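Local coordinates for dihydroorotase (Agrobacterium tumefaciens, PDB 2OGJ), which acts as a zinc-dependent esterase of the amidohydrolase superfamily, deacetylating acetyl-(R)-mandelate in vitro and, less efficiently, acetyl glycolate, at residues D358-D363 and V368-R373; I263-A268 and M308-S313; V25-G30 and N339-G344; R126-A131 and R346-V351. All blocks are in the same frame, centred on the assembly; numbering follows the deposited sequence.

Overall arrangement
Two pairs of contacts touch, at separate places in the chain. Contacts 1 and 2, with centres 11 Å apart, meet where Lys310 reaches the hairpin of 358-363 and 368-373. Contacts 3 and 4, centres 15 Å apart, meet around Phe349 and Asp348. Strand 348-362 runs between the pairs: contact 4 uses its beginning and contact 1 its end, their centres 28 Å apart. Contact 2 comes nearest the active site, the side chain of His265 lying about 10 Å from a bound zinc ion. Contact 4 is across the chain's centre from it, at 21 Å between contact centres, while contacts 1, 3 and 4 lie away from the metal site.

Contact 1: residues D358-D363 and V368-R373; sequences DLEATD and VSRLKR
On the outer face of a beta hairpin, the guanidinium of Arg370 is shared by two acids that reach it in different ways. Glu360 lays its carboxylate over one face, the two planes only 4° apart, so that OE2 sits 3.0 Å from Arg370 NH2 with no N-H aimed at it. That salt bridge rests on charge alone. Asp358 comes in obliquely, and its OD1 takes a weak, bent hydrogen bond from Arg370 NH1 at 3.2 Å, part of a second salt bridge. Strand 348-362 turns back here into strand 368-382. Arg370 and Glu360 face each other as an antiparallel non-hydrogen-bonded pair, which brings their side chains up on the same face. Arg370 sets its CG between the backbone N and the carbonyl carbon (chi1 52°) and bends again at chi3, folding the guanidinium back over its partner strand.

The strands are joined at the flanking hydrogen-bonded pairs. Ala361 N gives to Ser369 O at 2.8 Å and Ser369 N returns a bond to Ala361 O at 3.0 Å; further along, Leu359 N reaches Leu371 O at 3.1 Å. The other face is mostly apolar: Ala361 and Leu371 turn inward against helix 304-313, Leu371 meeting Ser309 and Ser313. Toward the turn, Val368 stands across from Thr362, its CG1 lying beside the Glu360 carboxylate.

The charge network extends two residues past Arg370, to Lys372. Its side chain runs alongside Asp358, pointing the same way, and NZ meets OD1 of Asp358 on the anti side at 3.0 Å, 32° out of the carboxylate plane.

Contact 2: residues I263-A268 and M308-S313; sequences IGHGGA and MSKLLS
Ile263 lays its CG1 against the CD2 methyl of Leu311, 4.0 Å apart, the two side chains running alongside one another from opposite ends. This is the apolar half of a small, fully buried contact between the loop after strand 260-262 and helix 304-313. The other half is His265 and Lys310, which meet nearly perpendicular. The lysine aliphatic chain does the dependable touching, CD standing 3.8 Å from His265 CE1. Its ammonium is modelled too near the ring for that approach to be trusted. With chi1 at -65° and the rest of the chain extended, Lys310 sends its NZ past the imidazole to the carbonyl O of Thr362, which accepts a hydrogen bond.

In this TIM-barrel enzyme the loop leaves the C-terminal end of a barrel strand, the end where the two zinc ions are bound, and the contact backs onto the metal ligands. The side chain of His265 is about 6 Å from that of Asp291, and the side chain of Ile263 is about 7 Å from that of His231. Between them Gly264, at positive phi, offers its carbonyl O in a weak hydrogen bond to His231 ND1, a second-shell link to a zinc ligand.

Phe270 meets the His265 ring, while Ile263 also packs on Phe233 and Pro285. Helix 304-313 lies between this loop and strand 368-382: Leu311 touches helix 272-280 through Ile279, and on the strand Ser309 packs on Leu374 and Met308 on Phe375.

Contact 3: residues V25-G30 and N339-G344; sequences VGFGKG and NRLDVG
Arg340 and Leu341 occupy the middle of a type I beta turn from Asn339 to Asp342, which brings both up to Phe27, the CA atoms of Phe27 and Arg340 being 7.0 Å apart. The turn is closed by a bond from Asp342 N to Asn339 O at 3.0 Å. Leu341 makes the main contact. Its CD2 methyl stands over the centre of the Phe27 ring, 3.5 Å from the centroid and 8° off the normal, a CH-pi contact; CD1 reaches only the rim, 4.1 Å from Phe27 CE2. Phe27, with CG anti to its carbonyl carbon (chi1 -61°), turns the ring across the turn and presents an edge to Arg340, whose CB lies 4.0 Å from Phe27 CD2.

The two loops belong to the small beta domain that accompanies the barrel in many amidohydrolases, built here from both chain ends: Phe27 follows strand 22-24, and the turn precedes strand 348-362. Phe349 of that strand packs against both Phe27 and Leu341, and Pro71 of strand 68-75 also touches Phe27. Beyond CB the Arg340 chain bends twice and leads away from the ring to a long, weak ion pair with Asp348.

On the far side of the turn, Asn339 ties its own side chain back to Asp342. ND2 meets OD2 of Asp342 on the syn side at 3.2 Å, with an N-H...O angle of 157°, the acceptor close to the plane of the amide.

Contact 4: residues R126-A131 and R346-V351; sequences RERIKA and RADFTV
Arg128 starts out with CG opposite its backbone N (chi1 -178°), runs straight to CD and then kinks at chi3 (-43°), which delivers the guanidinium edge to Asp348, a residue whose own carboxylate is likewise swung over beside its carbonyl carbon. The arginine comes in roughly square to the aspartate. Arg128 NH2 gives a hydrogen bond to Asp348 OD1 at 3.3 Å, with an N-H...O angle of 146°. The oxygen lies near the guanidinium plane and is met nearly along its C-O bond, so this salt bridge is directional although long.

It is the one close approach between these segments, and it spans two parts of the fold. Arg128 opens strand 128-132 at the N-terminal end of a TIM-barrel strand, the end away from the metal site, while Asp348 lies where the chain enters strand 348-362 of the small beta domain. Strands 100-106 and 68-75 come between the two in the sheet. Residues of the first help hold the pair: Thr102 OG1 accepts from Arg128 NE, and Thr101 OG1 makes a weak hydrogen bond with Asp348 OD2.

A second arginine, Arg346, stands near by, its NH1 5.1 Å from Arg128 NH2. That adds positive charge around Asp348 and would tend to favour its ionised form. On the barrel side, Arg126 NH1 pairs with Glu127 OE2 at 3.3 Å, and its NE with Glu385.

Contact 1: residues D358-D363 and V368-R373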
loop_
_atom_site.group_PDB
_atom_site.type_symbol
_atom_site.label_atom_id
_atom_site.label_comp_id
_atom_site.label_asym_id
_atom_site.label_seq_id
_atom_site.Cartn_x
_atom_site.Cartn_y
_atom_site.Cartn_z
ATOM N N ASP A 358 -24.905 -47.050 -3.868
ATOM C CA ASP A 358 -25.406 -46.196 -4.931
ATOM C C ASP A 358 -25.580 -44.845 -4.248
ATOM O O ASP A 358 -26.693 -44.428 -3.921
ATOM C CB ASP A 358 -26.743 -46.720 -5.456
ATOM C CG ASP A 358 -27.307 -45.861 -6.570
ATOM O OD1 ASP A 358 -26.577 -45.624 -7.563
ATOM O OD2 ASP A 358 -28.480 -45.431 -6.453
ATOM N N LEU A 359 -24.457 -44.175 -4.010
ATOM C CA LEU A 359 -24.469 -42.893 -3.328
ATOM C C LEU A 359 -23.985 -41.787 -4.227
ATOM O O LEU A 359 -23.043 -41.963 -5.001
ATOM C CB LEU A 359 -23.567 -42.938 -2.096
ATOM C CG LEU A 359 -23.558 -41.663 -1.249
ATOM C CD1 LEU A 359 -24.938 -41.459 -0.645
ATOM C CD2 LEU A 359 -22.508 -41.761 -0.156
ATOM N N GLU A 360 -24.636 -40.640 -4.118
ATOM C CA GLU A 360 -24.243 -39.493 -4.905
ATOM C C GLU A 360 -23.427 -38.576 -4.037
ATOM O O GLU A 360 -23.847 -38.192 -2.949
ATOM C CB GLU A 360 -25.456 -38.730 -5.435
ATOM C CG GLU A 360 -26.182 -39.426 -6.564
ATOM C CD GLU A 360 -27.009 -38.468 -7.397
ATOM O OE1 GLU A 360 -27.799 -37.696 -6.807
ATOM O OE2 GLU A 360 -26.868 -38.490 -8.641
ATOM N N ALA A 361 -22.239 -38.258 -4.518
ATOM C CA ALA A 361 -21.352 -37.337 -3.834
ATOM C C ALA A 361 -21.120 -36.237 -4.861
ATOM O O ALA A 361 -21.230 -36.471 -6.064
ATOM C CB ALA A 361 -20.053 -38.025 -3.490
ATOM N N THR A 362 -20.828 -35.032 -4.410
ATOM C CA THR A 362 -20.591 -33.965 -5.360
ATOM C C THR A 362 -19.240 -33.351 -5.067
ATOM O O THR A 362 -18.862 -33.203 -3.909
ATOM C CB THR A 362 -21.715 -32.907 -5.297
ATOM O OG1 THR A 362 -21.168 -31.597 -5.522
ATOM C CG2 THR A 362 -22.430 -32.967 -3.950
ATOM N N ASP A 363 -18.510 -33.014 -6.128
ATOM C CA ASP A 363 -17.172 -32.421 -6.017
ATOM C C ASP A 363 -17.203 -30.912 -5.796
ATOM O O ASP A 363 -18.265 -30.309 -5.590
ATOM C CB ASP A 363 -16.340 -32.742 -7.275
ATOM C CG ASP A 363 -16.929 -32.131 -8.560
ATOM O OD1 ASP A 363 -16.453 -32.457 -9.672
ATOM O OD2 ASP A 363 -17.867 -31.317 -8.468
ATOM N N VAL A 368 -22.108 -33.865 -9.844
ATOM C CA VAL A 368 -22.507 -34.982 -9.010
ATOM C C VAL A 368 -22.232 -36.323 -9.666
ATOM O O VAL A 368 -22.525 -36.515 -10.841
ATOM C CB VAL A 368 -24.004 -34.894 -8.667
ATOM C CG1 VAL A 368 -24.484 -36.204 -8.078
ATOM C CG2 VAL A 368 -24.239 -33.779 -7.672
ATOM N N SER A 369 -21.643 -37.235 -8.904
ATOM C CA SER A 369 -21.365 -38.579 -9.381
ATOM C C SER A 369 -21.903 -39.537 -8.319
ATOM O O SER A 369 -21.948 -39.196 -7.137
ATOM C CB SER A 369 -19.863 -38.786 -9.566
ATOM O OG SER A 369 -19.563 -40.150 -9.813
ATOM N N ARG A 370 -22.334 -40.726 -8.730
ATOM C CA ARG A 370 -22.857 -41.695 -7.766
ATOM C C ARG A 370 -21.933 -42.885 -7.615
ATOM O O ARG A 370 -21.887 -43.761 -8.477
ATOM C CB ARG A 370 -24.263 -42.166 -8.157
ATOM C CG ARG A 370 -24.412 -42.667 -9.581
ATOM C CD ARG A 370 -25.810 -43.253 -9.819
ATOM N NE ARG A 370 -26.888 -42.275 -9.637
ATOM C CZ ARG A 370 -27.417 -41.928 -8.465
ATOM N NH1 ARG A 370 -26.975 -42.475 -7.337
ATOM N NH2 ARG A 370 -28.407 -41.037 -8.416
ATOM N N LEU A 371 -21.202 -42.892 -6.505
ATOM C CA LEU A 371 -20.240 -43.942 -6.179
ATOM C C LEU A 371 -20.907 -45.315 -6.001
ATOM O O LEU A 371 -21.898 -45.460 -5.282
ATOM C CB LEU A 371 -19.472 -43.549 -4.906
ATOM C CG LEU A 371 -19.094 -42.062 -4.816
ATOM C CD1 LEU A 371 -18.605 -41.722 -3.429
ATOM C CD2 LEU A 371 -18.047 -41.735 -5.853
ATOM N N LYS A 372 -20.345 -46.314 -6.671
ATOM C CA LYS A 372 -20.856 -47.681 -6.636
ATOM C C LYS A 372 -20.170 -48.544 -5.570
ATOM O O LYS A 372 -20.625 -49.648 -5.263
ATOM C CB LYS A 372 -20.681 -48.330 -8.015
ATOM C CG LYS A 372 -21.406 -47.616 -9.160
ATOM C CD LYS A 372 -22.897 -47.542 -8.894
ATOM C CE LYS A 372 -23.660 -47.070 -10.115
ATOM N NZ LYS A 372 -25.121 -46.945 -9.817
ATOM N N ARG A 373 -19.071 -48.041 -5.020
ATOM C CA ARG A 373 -18.327 -48.739 -3.978
ATOM C C ARG A 373 -17.897 -47.711 -2.945
ATOM O O ARG A 373 -17.480 -46.612 -3.290
ATOM C CB ARG A 373 -17.116 -49.447 -4.572
ATOM C CG ARG A 373 -17.506 -50.586 -5.485
ATOM C CD ARG A 373 -16.403 -50.905 -6.463
ATOM N NE ARG A 373 -15.346 -51.734 -5.898
ATOM C CZ ARG A 373 -14.165 -51.924 -6.482
ATOM N NH1 ARG A 373 -13.890 -51.337 -7.642
ATOM N NH2 ARG A 373 -13.260 -52.711 -5.916
#

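Contact 2: residues I263-A268 and M308-S313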
loop_
_atom_site.group_PDB
_atom_site.type_symbol
_atom_site.label_atom_id
_atom_site.label_comp_id
_atom_site.label_asym_id
_atom_site.label_seq_id
_atom_site.Cartn_x
_atom_site.Cartn_y
_atom_site.Cartn_z
ATOM N N ILE A 263 -4.487 -34.373 -3.369
ATOM C CA ILE A 263 -5.838 -33.961 -3.738
ATOM C C ILE A 263 -6.299 -32.760 -2.933
ATOM O O ILE A 263 -6.746 -31.767 -3.505
ATOM C CB ILE A 263 -6.883 -35.122 -3.586
ATOM C CG1 ILE A 263 -7.418 -35.530 -4.961
ATOM C CG2 ILE A 263 -8.117 -34.647 -2.828
ATOM C CD1 ILE A 263 -6.381 -35.933 -5.962
ATOM N N GLY A 264 -6.187 -32.850 -1.609
ATOM C CA GLY A 264 -6.619 -31.755 -0.755
ATOM C C GLY A 264 -7.993 -31.252 -1.159
ATOM O O GLY A 264 -8.198 -30.049 -1.351
ATOM N N HIS A 265 -8.938 -32.178 -1.307
ATOM C CA HIS A 265 -10.320 -31.845 -1.677
ATOM C C HIS A 265 -10.928 -30.907 -0.613
ATOM O O HIS A 265 -10.932 -31.232 0.601
ATOM C CB HIS A 265 -11.132 -33.148 -1.762
ATOM C CG HIS A 265 -12.525 -32.983 -2.300
ATOM N ND1 HIS A 265 -13.154 -33.969 -3.034
ATOM C CD2 HIS A 265 -13.411 -31.963 -2.216
ATOM C CE1 HIS A 265 -14.360 -33.564 -3.382
ATOM N NE2 HIS A 265 -14.542 -32.349 -2.899
ATOM N N GLY A 266 -11.455 -29.759 -1.028
ATOM C CA GLY A 266 -12.011 -28.901 -0.001
ATOM C C GLY A 266 -13.026 -27.828 -0.324
ATOM O O GLY A 266 -12.902 -26.700 0.162
ATOM N N GLY A 267 -14.040 -28.153 -1.117
ATOM C CA GLY A 267 -15.033 -27.143 -1.436
ATOM C C GLY A 267 -14.771 -26.504 -2.780
ATOM O O GLY A 267 -15.702 -26.278 -3.553
ATOM N N ALA A 268 -13.509 -26.207 -3.074
ATOM C CA ALA A 268 -13.184 -25.612 -4.359
ATOM C C ALA A 268 -12.038 -26.299 -5.100
ATOM O O ALA A 268 -11.793 -25.994 -6.261
ATOM C CB ALA A 268 -12.862 -24.125 -4.175
HETATM N N MSE A 308 -11.790 -41.011 -0.633
HETATM C CA MSE A 308 -11.115 -42.194 -1.174
HETATM C C MSE A 308 -12.060 -42.854 -2.187
HETATM O O MSE A 308 -11.618 -43.392 -3.189
HETATM C CB MSE A 308 -10.779 -43.185 -0.057
HETATM C CG MSE A 308 -9.808 -42.666 1.002
HETATM SE SE MSE A 308 -9.748 -43.646 2.545
HETATM C CE MSE A 308 -8.947 -45.055 1.997
ATOM N N SER A 309 -13.362 -42.776 -1.922
ATOM C CA SER A 309 -14.382 -43.355 -2.794
ATOM C C SER A 309 -14.528 -42.636 -4.137
ATOM O O SER A 309 -14.874 -43.270 -5.135
ATOM C CB SER A 309 -15.743 -43.380 -2.087
ATOM O OG SER A 309 -15.688 -44.143 -0.895
ATOM N N LYS A 310 -14.283 -41.324 -4.159
ATOM C CA LYS A 310 -14.379 -40.536 -5.396
ATOM C C LYS A 310 -13.209 -40.863 -6.324
ATOM O O LYS A 310 -13.376 -40.948 -7.547
ATOM C CB LYS A 310 -14.391 -39.032 -5.087
ATOM C CG LYS A 310 -15.614 -38.562 -4.295
ATOM C CD LYS A 310 -15.569 -37.064 -4.050
ATOM C CE LYS A 310 -16.782 -36.596 -3.279
ATOM N NZ LYS A 310 -16.604 -35.203 -2.778
ATOM N N LEU A 311 -12.026 -41.053 -5.742
ATOM C CA LEU A 311 -10.848 -41.386 -6.529
ATOM C C LEU A 311 -11.000 -42.791 -7.080
ATOM O O LEU A 311 -10.660 -43.058 -8.226
ATOM C CB LEU A 311 -9.581 -41.285 -5.680
ATOM C CG LEU A 311 -8.848 -39.940 -5.661
ATOM C CD1 LEU A 311 -8.564 -39.509 -7.097
ATOM C CD2 LEU A 311 -9.672 -38.886 -4.918
ATOM N N LEU A 312 -11.521 -43.689 -6.257
ATOM C CA LEU A 312 -11.742 -45.068 -6.679
ATOM C C LEU A 312 -12.757 -45.101 -7.814
ATOM O O LEU A 312 -12.700 -45.973 -8.669
ATOM C CB LEU A 312 -12.285 -45.916 -5.522
ATOM C CG LEU A 312 -12.360 -47.416 -5.802
ATOM C CD1 LEU A 312 -10.956 -47.986 -5.731
ATOM C CD2 LEU A 312 -13.235 -48.101 -4.780
ATOM N N SER A 313 -13.689 -44.150 -7.801
ATOM C CA SER A 313 -14.735 -44.073 -8.810
ATOM C C SER A 313 -14.231 -43.555 -10.148
ATOM O O SER A 313 -14.850 -43.806 -11.174
ATOM C CB SER A 313 -15.879 -43.182 -8.322
ATOM O OG SER A 313 -15.571 -41.810 -8.498
#

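Contact 3: residues V25-G30 and N339-G344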
loop_
_atom_site.group_PDB
_atom_site.type_symbol
_atom_site.label_atom_id
_atom_site.label_comp_id
_atom_site.label_asym_id
_atom_site.label_seq_id
_atom_site.Cartn_x
_atom_site.Cartn_y
_atom_site.Cartn_z
ATOM N N VAL A 25 -4.003 -55.123 4.402
ATOM C CA VAL A 25 -3.768 -54.457 3.127
ATOM C C VAL A 25 -2.993 -53.177 3.399
ATOM O O VAL A 25 -3.109 -52.596 4.477
ATOM C CB VAL A 25 -5.098 -54.087 2.417
ATOM C CG1 VAL A 25 -5.846 -53.020 3.205
ATOM C CG2 VAL A 25 -4.813 -53.568 1.035
ATOM N N GLY A 26 -2.193 -52.742 2.433
ATOM C CA GLY A 26 -1.436 -51.518 2.616
ATOM C C GLY A 26 -0.160 -51.594 3.437
ATOM O O GLY A 26 0.414 -50.559 3.768
ATOM N N PHE A 27 0.292 -52.799 3.771
ATOM C CA PHE A 27 1.513 -52.953 4.549
ATOM C C PHE A 27 2.662 -53.197 3.577
ATOM O O PHE A 27 2.666 -52.648 2.478
ATOM C CB PHE A 27 1.377 -54.113 5.542
ATOM C CG PHE A 27 0.274 -53.918 6.555
ATOM C CD1 PHE A 27 -1.043 -54.220 6.242
ATOM C CD2 PHE A 27 0.548 -53.375 7.807
ATOM C CE1 PHE A 27 -2.074 -53.980 7.155
ATOM C CE2 PHE A 27 -0.479 -53.129 8.728
ATOM C CZ PHE A 27 -1.790 -53.430 8.398
ATOM N N GLY A 28 3.640 -54.007 3.967
ATOM C CA GLY A 28 4.770 -54.300 3.080
ATOM C C GLY A 28 4.314 -54.967 1.779
ATOM O O GLY A 28 3.180 -55.439 1.672
ATOM N N LYS A 29 5.202 -55.000 0.789
ATOM C CA LYS A 29 4.864 -55.628 -0.473
ATOM C C LYS A 29 4.789 -57.131 -0.284
ATOM O O LYS A 29 4.265 -57.856 -1.133
ATOM C CB LYS A 29 5.920 -55.281 -1.534
ATOM C CG LYS A 29 5.627 -55.794 -2.949
ATOM C CD LYS A 29 4.461 -55.060 -3.606
ATOM C CE LYS A 29 4.191 -55.595 -5.004
ATOM N NZ LYS A 29 3.849 -57.045 -4.989
ATOM N N GLY A 30 5.297 -57.600 0.851
ATOM C CA GLY A 30 5.304 -59.026 1.147
ATOM C C GLY A 30 4.319 -59.448 2.237
ATOM O O GLY A 30 4.398 -60.572 2.739
ATOM N N ASN A 339 7.311 -52.680 8.496
ATOM C CA ASN A 339 7.151 -53.793 9.422
ATOM C C ASN A 339 6.069 -53.555 10.457
ATOM O O ASN A 339 6.168 -54.061 11.565
ATOM C CB ASN A 339 8.477 -54.060 10.148
ATOM C CG ASN A 339 9.568 -54.576 9.220
ATOM O OD1 ASN A 339 9.996 -53.886 8.284
ATOM N ND2 ASN A 339 10.024 -55.807 9.475
ATOM N N ARG A 340 5.035 -52.807 10.103
ATOM C CA ARG A 340 3.975 -52.489 11.054
ATOM C C ARG A 340 3.225 -53.662 11.667
ATOM O O ARG A 340 2.630 -53.517 12.729
ATOM C CB ARG A 340 2.993 -51.514 10.411
ATOM C CG ARG A 340 3.604 -50.156 10.154
ATOM C CD ARG A 340 3.599 -49.287 11.387
ATOM N NE ARG A 340 2.569 -48.264 11.273
ATOM C CZ ARG A 340 2.739 -46.992 11.611
ATOM N NH1 ARG A 340 3.906 -46.574 12.094
ATOM N NH2 ARG A 340 1.739 -46.130 11.451
ATOM N N LEU A 341 3.252 -54.821 11.008
ATOM C CA LEU A 341 2.566 -56.010 11.523
ATOM C C LEU A 341 3.458 -56.838 12.458
ATOM O O LEU A 341 2.977 -57.743 13.134
ATOM C CB LEU A 341 2.064 -56.884 10.367
ATOM C CG LEU A 341 0.551 -57.124 10.209
ATOM C CD1 LEU A 341 -0.234 -56.354 11.240
ATOM C CD2 LEU A 341 0.130 -56.726 8.818
ATOM N N ASP A 342 4.749 -56.500 12.502
ATOM C CA ASP A 342 5.737 -57.174 13.349
ATOM C C ASP A 342 5.280 -57.245 14.797
ATOM O O ASP A 342 4.472 -56.433 15.234
ATOM C CB ASP A 342 7.062 -56.415 13.317
ATOM C CG ASP A 342 7.953 -56.817 12.160
ATOM O OD1 ASP A 342 7.450 -57.089 11.043
ATOM O OD2 ASP A 342 9.185 -56.834 12.374
ATOM N N VAL A 343 5.801 -58.211 15.546
ATOM C CA VAL A 343 5.434 -58.322 16.948
ATOM C C VAL A 343 6.171 -57.217 17.682
ATOM O O VAL A 343 7.297 -56.879 17.332
ATOM C CB VAL A 343 5.826 -59.700 17.545
ATOM C CG1 VAL A 343 5.804 -59.651 19.065
ATOM C CG2 VAL A 343 4.850 -60.757 17.075
ATOM N N GLY A 344 5.530 -56.641 18.691
ATOM C CA GLY A 344 6.164 -55.575 19.438
ATOM C C GLY A 344 5.860 -54.192 18.883
ATOM O O GLY A 344 5.951 -53.196 19.605
#

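Contact 4: residues R126-A131 and R346-V351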
loop_
_atom_site.group_PDB
_atom_site.type_symbol
_atom_site.label_atom_id
_atom_site.label_comp_id
_atom_site.label_asym_id
_atom_site.label_seq_id
_atom_site.Cartn_x
_atom_site.Cartn_y
_atom_site.Cartn_z
ATOM N N ARG A 126 -5.840 -38.062 20.922
ATOM C CA ARG A 126 -5.418 -39.458 20.905
ATOM C C ARG A 126 -4.756 -39.838 19.591
ATOM O O ARG A 126 -4.032 -40.828 19.532
ATOM C CB ARG A 126 -6.563 -40.450 21.248
ATOM C CG ARG A 126 -7.972 -40.209 20.717
ATOM C CD ARG A 126 -8.765 -41.514 20.905
ATOM N NE ARG A 126 -10.235 -41.441 20.912
ATOM C CZ ARG A 126 -10.972 -40.609 20.177
ATOM N NH1 ARG A 126 -10.401 -39.727 19.351
ATOM N NH2 ARG A 126 -12.295 -40.683 20.242
ATOM N N GLU A 127 -4.978 -39.038 18.549
ATOM C CA GLU A 127 -4.375 -39.299 17.245
ATOM C C GLU A 127 -2.995 -38.670 17.142
ATOM O O GLU A 127 -2.590 -37.898 18.006
ATOM C CB GLU A 127 -5.250 -38.742 16.125
ATOM C CG GLU A 127 -6.682 -39.237 16.186
ATOM C CD GLU A 127 -7.595 -38.323 16.993
ATOM O OE1 GLU A 127 -7.091 -37.591 17.883
ATOM O OE2 GLU A 127 -8.822 -38.351 16.743
ATOM N N ARG A 128 -2.269 -39.016 16.087
ATOM C CA ARG A 128 -0.954 -38.444 15.875
ATOM C C ARG A 128 -1.264 -37.159 15.133
ATOM O O ARG A 128 -1.925 -37.175 14.086
ATOM C CB ARG A 128 -0.090 -39.344 14.995
ATOM C CG ARG A 128 1.325 -38.826 14.766
ATOM C CD ARG A 128 2.017 -39.632 13.688
ATOM N NE ARG A 128 1.755 -41.057 13.877
ATOM C CZ ARG A 128 2.446 -41.850 14.687
ATOM N NH1 ARG A 128 3.468 -41.368 15.387
ATOM N NH2 ARG A 128 2.095 -43.122 14.812
ATOM N N ILE A 129 -0.806 -36.042 15.674
ATOM C CA ILE A 129 -1.062 -34.772 15.040
ATOM C C ILE A 129 0.217 -33.992 14.749
ATOM O O ILE A 129 0.995 -33.629 15.645
ATOM C CB ILE A 129 -2.057 -33.985 15.889
ATOM C CG1 ILE A 129 -3.375 -34.764 15.922
ATOM C CG2 ILE A 129 -2.247 -32.587 15.339
ATOM C CD1 ILE A 129 -4.369 -34.220 16.862
ATOM N N LYS A 130 0.440 -33.801 13.454
ATOM C CA LYS A 130 1.592 -33.079 12.952
ATOM C C LYS A 130 1.012 -31.846 12.276
ATOM O O LYS A 130 -0.192 -31.759 12.059
ATOM C CB LYS A 130 2.347 -33.922 11.920
ATOM C CG LYS A 130 2.403 -35.416 12.227
ATOM C CD LYS A 130 3.665 -35.862 12.945
ATOM C CE LYS A 130 3.687 -35.407 14.381
ATOM N NZ LYS A 130 4.802 -36.054 15.144
ATOM N N ALA A 131 1.870 -30.905 11.921
ATOM C CA ALA A 131 1.406 -29.694 11.286
ATOM C C ALA A 131 2.404 -29.062 10.332
ATOM O O ALA A 131 3.622 -29.154 10.509
ATOM C CB ALA A 131 1.023 -28.676 12.359
ATOM N N ARG A 346 3.855 -50.999 17.859
ATOM C CA ARG A 346 2.655 -50.404 18.450
ATOM C C ARG A 346 1.494 -50.518 17.472
ATOM O O ARG A 346 1.617 -50.127 16.318
ATOM C CB ARG A 346 2.876 -48.935 18.775
ATOM C CG ARG A 346 1.776 -48.374 19.641
ATOM C CD ARG A 346 1.724 -46.859 19.613
ATOM N NE ARG A 346 0.761 -46.370 20.594
ATOM C CZ ARG A 346 0.072 -45.240 20.461
ATOM N NH1 ARG A 346 0.241 -44.483 19.374
ATOM N NH2 ARG A 346 -0.788 -44.862 21.409
ATOM N N ALA A 347 0.370 -51.062 17.932
ATOM C CA ALA A 347 -0.796 -51.234 17.071
ATOM C C ALA A 347 -1.308 -49.877 16.627
ATOM O O ALA A 347 -1.537 -48.984 17.449
ATOM C CB ALA A 347 -1.878 -51.985 17.804
ATOM N N ASP A 348 -1.473 -49.715 15.321
ATOM C CA ASP A 348 -1.953 -48.455 14.771
ATOM C C ASP A 348 -2.657 -48.773 13.455
ATOM O O ASP A 348 -2.123 -48.526 12.369
ATOM C CB ASP A 348 -0.760 -47.511 14.556
ATOM C CG ASP A 348 -1.190 -46.102 14.193
ATOM O OD1 ASP A 348 -0.338 -45.187 14.125
ATOM O OD2 ASP A 348 -2.398 -45.915 13.965
ATOM N N PHE A 349 -3.862 -49.330 13.562
ATOM C CA PHE A 349 -4.625 -49.730 12.376
ATOM C C PHE A 349 -5.900 -48.936 12.097
ATOM O O PHE A 349 -6.249 -47.994 12.791
ATOM C CB PHE A 349 -5.011 -51.211 12.480
ATOM C CG PHE A 349 -3.910 -52.099 12.963
ATOM C CD1 PHE A 349 -4.068 -52.810 14.138
ATOM C CD2 PHE A 349 -2.725 -52.227 12.255
ATOM C CE1 PHE A 349 -3.066 -53.639 14.614
ATOM C CE2 PHE A 349 -1.705 -53.054 12.715
ATOM C CZ PHE A 349 -1.872 -53.763 13.893
ATOM N N THR A 350 -6.583 -49.334 11.039
ATOM C CA THR A 350 -7.842 -48.737 10.643
ATOM C C THR A 350 -8.559 -49.857 9.904
ATOM O O THR A 350 -8.147 -50.305 8.831
ATOM C CB THR A 350 -7.668 -47.477 9.728
ATOM O OG1 THR A 350 -8.933 -47.124 9.146
ATOM C CG2 THR A 350 -6.655 -47.738 8.633
ATOM N N VAL A 351 -9.619 -50.338 10.532
ATOM C CA VAL A 351 -10.421 -51.413 9.999
ATOM C C VAL A 351 -11.551 -50.813 9.163
ATOM O O VAL A 351 -12.309 -49.974 9.651
ATOM C CB VAL A 351 -10.971 -52.238 11.155
ATOM C CG1 VAL A 351 -11.808 -53.385 10.638
ATOM C CG2 VAL A 351 -9.802 -52.733 11.990
#